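Local coordinates for beta-phosphoglucomutase (Bacteroides vulgatus, PDB 3DV9), which probably interconverts beta-glucose 1-phosphate and glucose 6-phosphate as a magnesium-binding phosphomutase of the haloacid dehalogenase superfamily, at residues N10-L13 and H14-Y18; L226-S229 and M230-N234; G179-P182 and N183-L186; M38-H41 and A42-H46. All blocks are in the same frame, centred on the assembly; numbering follows the deposited sequence.

Overall arrangement
All four contacts are local, follow one another along the chain, and neither nest nor cross. Contact 1 closes the C-terminal turn of helix 2-16 as the chain heads for the central strand 25-29. Contact 4 comes next, a turn within helix 38-51, near the magnesium ion. Contact 3 joins helix 169-178 to strand 185-189, and contact 2 joins the outermost strand 225-227 to helix 230-244. Contacts 2 and 3 therefore both reach the parallel sheet. Contacts 1 and 3 touch directly, Tyr18 packing on Pro182 and Asn183, whereas the centres of contacts 1 and 4 lie about 37 Å apart, on opposite sides of the chain's centre.

Contact 1: residues N10-L13 and H14-Y18; sequences NNYL and HTHGY
Tyr12, His16 and Tyr18 form an aromatic cluster round the last turn of helix 2-16, a local contact in which the end of a helix folds back on its own preceding turn. The Tyr12 and His16 rings sit with centroids 4.2 Å apart and planes inclined at 36°, an oblique pairing. Tyr12 CE1 lies over a face of the imidazole, toward its rim, at a height of 3.3 Å. A chi1 of 172° sets Tyr12 CG opposite the backbone N and swings the ring outward from the helix, to where His16 and Tyr18 meet it. On the far part of the same ring, Tyr12 CE2 approaches Tyr18 CD2 at 3.9 Å. A tyrosine suits this place because its hydroxyl can pass beyond the aromatic cluster to bond Gly202 O. Leucine fits the next, buried position: Leu13 CD2 packs against Tyr18 CB at 3.8 Å. The backbone beneath turns at Gly17, whose positive phi leaves the helical range and is easiest for a residue without a side chain. Leu13 O then receives Tyr18 N at 3.1 Å, together with a weak bond from Gly17 N. Two residues earlier, Asn11 O is gripped from opposite faces of its plane by Thr15 N and by Thr15 OG1, the latter at 3.2 Å. The whole is characteristic of a glycine-terminated helix C-terminus, here sealed by aromatic side chains.

Contact 2: residues L226-S229 and M230-N234; sequences LFHS and MPDFN
The Phe227 ring carries Phe233 CA over one face, 4.0 Å above the plane and offset toward the rim, while Asp232 OD2 lies at its edge, in plane. The carboxylate is turned nearly perpendicular to this ring. The Phe233 ring meets Phe227 obliquely, with planes at 58° and Phe233 CD1 reaching Phe227 CD2 at 3.8 Å. The His228 ring and the Asp232 carboxylate run side by side with almost parallel planes. Asp232 is held by its backbone as well as its side chain. With CG anti to the backbone N (chi1 -168°), the carboxylate reaches back to His228 N, which meets the anti lone pair of Asp232 OD2 at 3.0 Å in a nearly straight bond (178°). Asp232 has two deposited conformers, and this bond is described for one of them. Ser229 is the N-cap of helix 230-244: its OG accepts from Asp232 N at 3.0 Å, and its carbonyl O takes Phe233 N at the same length. Serine is well suited to the N-cap, where a short side chain can accept from an amide of the first turn, and a carboxylate there is likely to interact favourably with the helix dipole. Phe227 and Phe233 both pack on Ile206 of strand 204-208, Phe233 also meets Val116 of helix 113-122, and Leu226 leans on helix 215-219, so the turn from outermost strand to helix is wedged among them.

Contact 3: residues G179-P182 and N183-L186; sequences GFKP and NEAL
Lys181 O accepts Glu184 N at 3.0 Å across a type I beta turn whose corners are Pro182 and Asn183; proline, with phi fixed near -60°, suits the first corner. Just before it, Gly179 has positive phi and is the C-prime residue of the Schellman motif that ends helix 169-178. The Glu184 side chain, extended beyond CG, runs back alongside the turn, and Glu184 OE1 takes Lys181 N at 2.9 Å in a nearly straight bond (174°) that comes from above the carboxylate plane. The same oxygen receives a water that also donates to Gly179 O, and it lies at the edge of the Phe180 ring. Lys181 CE rests 3.4 Å from Glu184 OE2, but NZ stays 4.6 Å away, too far for a salt bridge. NZ instead meets a water shared with Asn183 ND2; that amide nitrogen also bonds Ser20 O. A leucine in place of Glu184 would probably leave Lys181 N without its side-chain acceptor and the water with Gly179 O but not its link to the turn. The chemistry is that of a buried carboxylate whose OE1 is held by a backbone amide and a water, with the lysine charge likely to add some longer-range electrostatic support.

Contact 4: residues M38-H41 and A42-H46; sequences MPNH and AESWH
Ser44 meets Asn40 one helical turn back, and its short side chain can be followed whole. Its CB lies 3.2 Å from Asn40 O. From there OG, placed beside the backbone N by a chi1 of -61°, donates to Asn40 O at 2.8 Å, from above the carbonyl plane. Ser44 N reaches the same oxygen at 2.9 Å from the opposite face, so two donors of one residue grip Asn40 O. OG also comes within 2.9 Å of Asn40 OD1; Asn40 has two deposited conformers, and this approach is that of one of them. A chi1 of -173° carries CG away from the backbone N and turns the Asn40 amide to Ser44, and its ND2 bonds Phe101 O. Serine suits this buried place between helix 38-51 and helix 87-101, since it can satisfy its hydroxyl within its own helix. Alanine suits the place where Ala42 CB lies 3.4 Å from Met38 O and packs on Tyr62. A turn further on, Trp45 CD1 comes 3.3 Å from His41 O, which accepts Trp45 N. The His41 ring meets that of Phe101, and NE2 makes a weak hydrogen bond to Asp31, a magnesium ligand. Replacing Ser44 by valine is likely to cost Asn40 O its second donor and put a methyl where the hydroxyl lay, crowding the Asn40 amide. The contact thus satisfies a buried hydroxyl locally, while in the preceding turn Asn40 carries a polar link to Phe101 and His41 a weak one to the magnesium ligand Asp31.

Contact 1: residues N10-L13 and H14-Y18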
loop_
_atom_site.group_PDB
_atom_site.type_symbol
_atom_site.label_atom_id
_atom_site.label_comp_id
_atom_site.label_asym_id
_atom_site.label_seq_id
_atom_site.Cartn_x
_atom_site.Cartn_y
_atom_site.Cartn_z
ATOM N N ASN A 10 16.861 -10.843 10.407
ATOM C CA ASN A 10 18.228 -11.238 10.091
ATOM C C ASN A 10 18.419 -11.635 8.647
ATOM O O ASN A 10 19.467 -11.342 8.058
ATOM C CB ASN A 10 18.739 -12.285 11.069
ATOM C CG ASN A 10 19.024 -11.688 12.424
ATOM O OD1 ASN A 10 19.618 -10.584 12.526
ATOM N ND2 ASN A 10 18.593 -12.377 13.478
ATOM N N ASN A 11 17.424 -12.300 8.065
ATOM C CA ASN A 11 17.450 -12.591 6.614
ATOM C C ASN A 11 17.515 -11.322 5.734
ATOM O O ASN A 11 18.327 -11.246 4.780
ATOM C CB ASN A 11 16.249 -13.465 6.219
ATOM C CG ASN A 11 16.433 -14.944 6.662
ATOM O OD1 ASN A 11 17.561 -15.397 6.878
ATOM N ND2 ASN A 11 15.325 -15.687 6.787
ATOM N N TYR A 12 16.652 -10.350 6.047
ATOM C CA TYR A 12 16.684 -9.038 5.424
ATOM C C TYR A 12 18.049 -8.362 5.566
ATOM O O TYR A 12 18.617 -7.915 4.570
ATOM C CB TYR A 12 15.568 -8.132 5.972
ATOM C CG TYR A 12 15.687 -6.712 5.510
ATOM C CD1 TYR A 12 15.155 -6.318 4.279
ATOM C CD2 TYR A 12 16.285 -5.747 6.317
ATOM C CE1 TYR A 12 15.253 -5.018 3.850
ATOM C CE2 TYR A 12 16.399 -4.424 5.898
ATOM C CZ TYR A 12 15.883 -4.074 4.662
ATOM O OH TYR A 12 15.971 -2.795 4.206
ATOM N N LEU A 13 18.580 -8.288 6.785
ATOM C CA LEU A 13 19.881 -7.656 7.001
ATOM C C LEU A 13 20.980 -8.333 6.181
ATOM O O LEU A 13 21.780 -7.653 5.521
ATOM C CB LEU A 13 20.257 -7.682 8.472
ATOM C CG LEU A 13 19.323 -6.906 9.391
ATOM C CD1 LEU A 13 19.840 -7.060 10.834
ATOM C CD2 LEU A 13 19.158 -5.423 9.006
ATOM N N HIS A 14 21.000 -9.666 6.218
ATOM C CA HIS A 14 21.988 -10.441 5.465
ATOM C C HIS A 14 21.900 -10.171 3.957
ATOM O O HIS A 14 22.920 -9.925 3.318
ATOM C CB HIS A 14 21.846 -11.942 5.750
ATOM C CG HIS A 14 22.886 -12.785 5.068
ATOM N ND1 HIS A 14 24.228 -12.723 5.388
ATOM C CD2 HIS A 14 22.781 -13.691 4.067
ATOM C CE1 HIS A 14 24.901 -13.560 4.618
ATOM N NE2 HIS A 14 24.048 -14.159 3.807
ATOM N N THR A 15 20.692 -10.191 3.386
ATOM C CA THR A 15 20.592 -10.089 1.922
ATOM C C THR A 15 20.890 -8.671 1.396
ATOM O O THR A 15 21.284 -8.502 0.232
ATOM C CB THR A 15 19.265 -10.690 1.364
ATOM O OG1 THR A 15 18.173 -9.955 1.864
ATOM C CG2 THR A 15 19.098 -12.144 1.801
ATOM N N HIS A 16 20.810 -7.676 2.279
ATOM C CA HIS A 16 21.023 -6.278 1.900
ATOM C C HIS A 16 22.349 -5.689 2.405
ATOM O O HIS A 16 22.752 -4.594 1.987
ATOM C CB HIS A 16 19.841 -5.426 2.407
ATOM C CG HIS A 16 18.525 -5.799 1.804
ATOM N ND1 HIS A 16 17.995 -5.141 0.718
ATOM C CD2 HIS A 16 17.638 -6.769 2.122
ATOM C CE1 HIS A 16 16.833 -5.675 0.404
ATOM N NE2 HIS A 16 16.592 -6.668 1.238
ATOM N N GLY A 17 23.035 -6.408 3.291
ATOM C CA GLY A 17 24.313 -5.949 3.814
ATOM C C GLY A 17 24.200 -4.831 4.829
ATOM O O GLY A 17 25.061 -3.957 4.893
ATOM N N TYR A 18 23.147 -4.872 5.645
ATOM C CA TYR A 18 23.023 -3.966 6.773
ATOM C C TYR A 18 23.378 -4.635 8.084
ATOM O O TYR A 18 23.253 -5.853 8.217
ATOM C CB TYR A 18 21.587 -3.408 6.887
ATOM C CG TYR A 18 21.096 -2.666 5.665
ATOM C CD1 TYR A 18 21.815 -1.576 5.157
ATOM C CD2 TYR A 18 19.891 -3.030 5.031
ATOM C CE1 TYR A 18 21.362 -0.886 4.026
ATOM C CE2 TYR A 18 19.442 -2.353 3.908
ATOM C CZ TYR A 18 20.176 -1.286 3.415
ATOM O OH TYR A 18 19.705 -0.595 2.333
#

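Contact 2: residues L226-S229 and M230-N234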
loop_
_atom_site.group_PDB
_atom_site.type_symbol
_atom_site.label_atom_id
_atom_site.label_comp_id
_atom_site.label_asym_id
_atom_site.label_seq_id
_atom_site.Cartn_x
_atom_site.Cartn_y
_atom_site.Cartn_z
ATOM N N LEU A 226 4.228 -11.509 7.438
ATOM C CA LEU A 226 2.824 -11.411 7.073
ATOM C C LEU A 226 1.977 -11.454 8.335
ATOM O O LEU A 226 2.170 -12.342 9.201
ATOM C CB LEU A 226 2.385 -12.563 6.129
ATOM C CG LEU A 226 0.943 -12.404 5.594
ATOM C CD1 LEU A 226 0.874 -12.912 4.164
ATOM C CD2 LEU A 226 0.020 -13.155 6.521
ATOM N N PHE A 227 1.052 -10.507 8.436
ATOM C CA PHE A 227 -0.023 -10.581 9.486
ATOM C C PHE A 227 -1.380 -10.777 8.858
ATOM O O PHE A 227 -1.627 -10.395 7.715
ATOM C CB PHE A 227 -0.012 -9.330 10.350
ATOM C CG PHE A 227 1.283 -9.141 11.097
ATOM C CD1 PHE A 227 1.486 -9.771 12.322
ATOM C CD2 PHE A 227 2.311 -8.378 10.554
ATOM C CE1 PHE A 227 2.683 -9.658 13.005
ATOM C CE2 PHE A 227 3.509 -8.237 11.224
ATOM C CZ PHE A 227 3.720 -8.892 12.461
ATOM N N HIS A 228 -2.292 -11.347 9.629
ATOM C CA HIS A 228 -3.572 -11.780 9.067
ATOM C C HIS A 228 -4.628 -10.662 9.025
ATOM O O HIS A 228 -5.697 -10.845 8.448
ATOM C CB HIS A 228 -4.039 -13.006 9.855
ATOM C CG HIS A 228 -3.100 -14.170 9.693
ATOM N ND1 HIS A 228 -2.862 -14.772 8.477
ATOM C CD2 HIS A 228 -2.260 -14.767 10.574
ATOM C CE1 HIS A 228 -1.969 -15.737 8.627
ATOM N NE2 HIS A 228 -1.590 -15.760 9.892
ATOM N N SER A 229 -4.351 -9.538 9.700
ATOM C CA SER A 229 -5.317 -8.433 9.803
ATOM C C SER A 229 -4.601 -7.222 10.403
ATOM O O SER A 229 -3.549 -7.373 11.055
ATOM C CB SER A 229 -6.485 -8.806 10.753
ATOM O OG SER A 229 -6.037 -8.916 12.101
HETATM N N MSE A 230 -5.228 -6.062 10.308
HETATM C CA MSE A 230 -4.626 -4.876 10.941
HETATM C C MSE A 230 -4.682 -4.994 12.482
HETATM O O MSE A 230 -3.762 -4.576 13.169
HETATM C CB MSE A 230 -5.227 -3.569 10.413
HETATM C CG MSE A 230 -4.717 -3.143 9.061
HETATM SE SE MSE A 230 -2.808 -2.833 9.012
HETATM C CE MSE A 230 -2.698 -1.094 9.808
ATOM N N PRO A 231 -5.785 -5.538 13.048
ATOM C CA PRO A 231 -5.661 -5.784 14.500
ATOM C C PRO A 231 -4.485 -6.699 14.918
ATOM O O PRO A 231 -3.854 -6.462 15.957
ATOM C CB PRO A 231 -7.015 -6.448 14.831
ATOM C CG PRO A 231 -7.992 -5.773 13.819
ATOM C CD PRO A 231 -7.164 -5.780 12.545
ATOM N N ASP A 232 -4.181 -7.708 14.105
ATOM C CA ASP A 232 -3.046 -8.630 14.313
ATOM C C ASP A 232 -1.739 -7.819 14.312
ATOM O O ASP A 232 -0.892 -7.938 15.213
ATOM C CB ASP A 232 -3.078 -9.738 13.215
ATOM C CG ASP A 232 -2.132 -10.930 13.494
ATOM O OD1 ASP A 232 -1.822 -11.166 14.684
ATOM O OD2 ASP A 232 -1.714 -11.672 12.530
ATOM N N PHE A 233 -1.601 -6.975 13.294
ATOM C CA PHE A 233 -0.410 -6.116 13.166
ATOM C C PHE A 233 -0.274 -5.196 14.407
ATOM O O PHE A 233 0.772 -5.148 15.056
ATOM C CB PHE A 233 -0.482 -5.320 11.865
ATOM C CG PHE A 233 0.621 -4.330 11.720
ATOM C CD1 PHE A 233 1.945 -4.741 11.753
ATOM C CD2 PHE A 233 0.323 -2.969 11.656
ATOM C CE1 PHE A 233 3.003 -3.804 11.635
ATOM C CE2 PHE A 233 1.358 -2.010 11.531
ATOM C CZ PHE A 233 2.706 -2.431 11.553
ATOM N N ASN A 234 -1.374 -4.552 14.770
ATOM C CA ASN A 234 -1.403 -3.652 15.907
ATOM C C ASN A 234 -0.968 -4.425 17.165
ATOM O O ASN A 234 -0.143 -3.931 17.956
ATOM C CB ASN A 234 -2.799 -3.075 16.093
ATOM C CG ASN A 234 -2.891 -2.221 17.333
ATOM O OD1 ASN A 234 -1.975 -1.442 17.617
ATOM N ND2 ASN A 234 -3.962 -2.405 18.114
#

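Contact 3: residues G179-P182 and N183-L186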
loop_
_atom_site.group_PDB
_atom_site.type_symbol
_atom_site.label_atom_id
_atom_site.label_comp_id
_atom_site.label_asym_id
_atom_site.label_seq_id
_atom_site.Cartn_x
_atom_site.Cartn_y
_atom_site.Cartn_z
ATOM N N GLY A 179 13.696 11.764 4.268
ATOM C CA GLY A 179 15.137 11.794 4.546
ATOM C C GLY A 179 15.621 10.513 5.225
ATOM O O GLY A 179 16.558 10.561 6.057
ATOM N N PHE A 180 14.993 9.383 4.878
ATOM C CA PHE A 180 15.328 8.073 5.468
ATOM C C PHE A 180 16.106 7.130 4.552
ATOM O O PHE A 180 15.911 7.118 3.328
ATOM C CB PHE A 180 14.039 7.385 5.950
ATOM C CG PHE A 180 13.233 8.237 6.856
ATOM C CD1 PHE A 180 13.756 8.615 8.106
ATOM C CD2 PHE A 180 11.934 8.657 6.500
ATOM C CE1 PHE A 180 13.013 9.434 8.967
ATOM C CE2 PHE A 180 11.181 9.463 7.350
ATOM C CZ PHE A 180 11.710 9.867 8.607
ATOM N N LYS A 181 16.955 6.308 5.157
ATOM C CA LYS A 181 17.628 5.192 4.464
ATOM C C LYS A 181 16.701 3.973 4.421
ATOM O O LYS A 181 15.767 3.889 5.229
ATOM C CB LYS A 181 18.936 4.850 5.197
ATOM C CG LYS A 181 19.895 6.079 5.328
ATOM C CD LYS A 181 21.300 5.680 5.666
ATOM C CE LYS A 181 21.432 5.131 7.083
ATOM N NZ LYS A 181 22.860 4.663 7.370
ATOM N N PRO A 182 16.922 3.040 3.469
ATOM C CA PRO A 182 16.001 1.898 3.407
ATOM C C PRO A 182 15.948 1.064 4.688
ATOM O O PRO A 182 14.882 0.535 5.016
ATOM C CB PRO A 182 16.526 1.078 2.224
ATOM C CG PRO A 182 17.265 2.132 1.361
ATOM C CD PRO A 182 17.943 2.972 2.388
ATOM N N ASN A 183 17.060 0.986 5.415
ATOM C CA ASN A 183 17.104 0.242 6.686
ATOM C C ASN A 183 16.594 1.055 7.907
ATOM O O ASN A 183 16.785 0.646 9.052
ATOM C CB ASN A 183 18.514 -0.279 6.964
ATOM C CG ASN A 183 19.478 0.832 7.271
ATOM O OD1 ASN A 183 19.530 1.834 6.547
ATOM N ND2 ASN A 183 20.275 0.655 8.343
ATOM N N GLU A 184 15.971 2.198 7.657
ATOM C CA GLU A 184 15.359 3.033 8.709
ATOM C C GLU A 184 13.833 3.026 8.632
ATOM O O GLU A 184 13.164 3.789 9.327
ATOM C CB GLU A 184 15.881 4.485 8.637
ATOM C CG GLU A 184 17.377 4.609 8.951
ATOM C CD GLU A 184 17.953 6.010 8.696
ATOM O OE1 GLU A 184 17.349 6.808 7.935
ATOM O OE2 GLU A 184 19.035 6.288 9.254
ATOM N N ALA A 185 13.293 2.232 7.707
ATOM C CA ALA A 185 11.853 2.218 7.463
ATOM C C ALA A 185 11.258 0.799 7.393
ATOM O O ALA A 185 11.986 -0.195 7.234
ATOM C CB ALA A 185 11.522 3.009 6.182
ATOM N N LEU A 186 9.927 0.739 7.584
ATOM C CA LEU A 186 9.118 -0.456 7.301
ATOM C C LEU A 186 8.060 -0.060 6.257
ATOM O O LEU A 186 7.573 1.062 6.263
ATOM C CB LEU A 186 8.359 -0.906 8.565
ATOM C CG LEU A 186 8.990 -1.726 9.690
ATOM C CD1 LEU A 186 10.321 -1.223 10.087
ATOM C CD2 LEU A 186 8.032 -1.821 10.881
HETATM O O HOH W 1 18.405 9.229 7.741
HETATM O O HOH W 2 21.854 2.811 9.690
HETATM O O HOH W 3 21.840 2.460 5.764
HETATM O O HOH W 4 13.874 -1.780 6.176
#

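Contact 4: residues M38-H41 and A42-H46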
loop_
_atom_site.group_PDB
_atom_site.type_symbol
_atom_site.label_atom_id
_atom_site.label_comp_id
_atom_site.label_asym_id
_atom_site.label_seq_id
_atom_site.Cartn_x
_atom_site.Cartn_y
_atom_site.Cartn_z
HETATM N N MSE A 38 -11.202 -0.972 -0.271
HETATM C CA MSE A 38 -11.048 -1.818 -1.474
HETATM C C MSE A 38 -12.365 -2.409 -2.031
HETATM O O MSE A 38 -12.543 -2.517 -3.249
HETATM C CB MSE A 38 -9.953 -2.892 -1.245
HETATM C CG MSE A 38 -8.521 -2.345 -1.296
HETATM SE SE MSE A 38 -8.178 -1.358 -2.993
HETATM C CE MSE A 38 -8.583 -2.767 -4.195
ATOM N N PRO A 39 -13.284 -2.834 -1.154
ATOM C CA PRO A 39 -14.545 -3.317 -1.736
ATOM C C PRO A 39 -15.182 -2.308 -2.697
ATOM O O PRO A 39 -15.632 -2.692 -3.791
ATOM C CB PRO A 39 -15.419 -3.591 -0.498
ATOM C CG PRO A 39 -14.413 -3.932 0.591
ATOM C CD PRO A 39 -13.233 -3.014 0.312
ATOM N N ASN A 40 -15.198 -1.041 -2.319
ATOM C CA ASN A 40 -15.731 0.026 -3.188
ATOM C C ASN A 40 -14.866 0.228 -4.421
ATOM O O ASN A 40 -15.384 0.329 -5.540
ATOM C CB ASN A 40 -15.888 1.362 -2.432
ATOM C CG ASN A 40 -16.613 2.450 -3.262
ATOM O OD1 ASN A 40 -17.163 2.180 -4.328
ATOM N ND2 ASN A 40 -16.600 3.684 -2.762
ATOM N N HIS A 41 -13.548 0.297 -4.234
ATOM C CA HIS A 41 -12.656 0.466 -5.399
ATOM C C HIS A 41 -12.846 -0.694 -6.410
ATOM O O HIS A 41 -12.980 -0.476 -7.603
ATOM C CB HIS A 41 -11.181 0.503 -4.981
ATOM C CG HIS A 41 -10.720 1.802 -4.394
ATOM N ND1 HIS A 41 -10.615 2.965 -5.133
ATOM C CD2 HIS A 41 -10.242 2.097 -3.164
ATOM C CE1 HIS A 41 -10.151 3.933 -4.360
ATOM N NE2 HIS A 41 -9.898 3.428 -3.164
ATOM N N ALA A 42 -12.816 -1.931 -5.928
ATOM C CA ALA A 42 -12.997 -3.113 -6.814
ATOM C C ALA A 42 -14.325 -3.143 -7.578
ATOM O O ALA A 42 -14.351 -3.404 -8.801
ATOM C CB ALA A 42 -12.799 -4.425 -5.993
ATOM N N GLU A 43 -15.424 -2.928 -6.858
ATOM C CA GLU A 43 -16.747 -2.825 -7.482
ATOM C C GLU A 43 -16.837 -1.665 -8.488
ATOM O O GLU A 43 -17.361 -1.868 -9.591
ATOM C CB GLU A 43 -17.844 -2.728 -6.413
ATOM C CG GLU A 43 -19.293 -2.676 -6.975
ATOM C CD GLU A 43 -19.671 -3.923 -7.757
ATOM O OE1 GLU A 43 -18.911 -4.904 -7.735
ATOM O OE2 GLU A 43 -20.738 -3.945 -8.392
ATOM N N SER A 44 -16.323 -0.486 -8.122
ATOM C CA SER A 44 -16.310 0.684 -9.020
ATOM C C SER A 44 -15.504 0.429 -10.274
ATOM O O SER A 44 -15.935 0.772 -11.386
ATOM C CB SER A 44 -15.765 1.929 -8.321
ATOM O OG SER A 44 -16.587 2.258 -7.220
ATOM N N TRP A 45 -14.326 -0.163 -10.116
ATOM C CA TRP A 45 -13.509 -0.466 -11.286
ATOM C C TRP A 45 -14.257 -1.467 -12.163
ATOM O O TRP A 45 -14.325 -1.290 -13.386
ATOM C CB TRP A 45 -12.168 -1.067 -10.908
ATOM C CG TRP A 45 -11.097 -0.073 -10.754
ATOM C CD1 TRP A 45 -10.474 0.299 -9.580
ATOM C CD2 TRP A 45 -10.498 0.713 -11.790
ATOM N NE1 TRP A 45 -9.512 1.243 -9.836
ATOM C CE2 TRP A 45 -9.504 1.515 -11.184
ATOM C CE3 TRP A 45 -10.696 0.804 -13.179
ATOM C CZ2 TRP A 45 -8.717 2.420 -11.921
ATOM C CZ3 TRP A 45 -9.903 1.676 -13.907
ATOM C CH2 TRP A 45 -8.936 2.485 -13.278
ATOM N N HIS A 46 -14.805 -2.512 -11.541
ATOM C CA HIS A 46 -15.472 -3.574 -12.292
ATOM C C HIS A 46 -16.644 -3.012 -13.122
ATOM O O HIS A 46 -16.784 -3.291 -14.338
ATOM C CB HIS A 46 -15.995 -4.656 -11.350
ATOM C CG HIS A 46 -16.949 -5.581 -12.027
ATOM N ND1 HIS A 46 -16.556 -6.444 -13.025
ATOM C CD2 HIS A 46 -18.282 -5.736 -11.892
ATOM C CE1 HIS A 46 -17.610 -7.110 -13.460
ATOM N NE2 HIS A 46 -18.671 -6.685 -12.804
#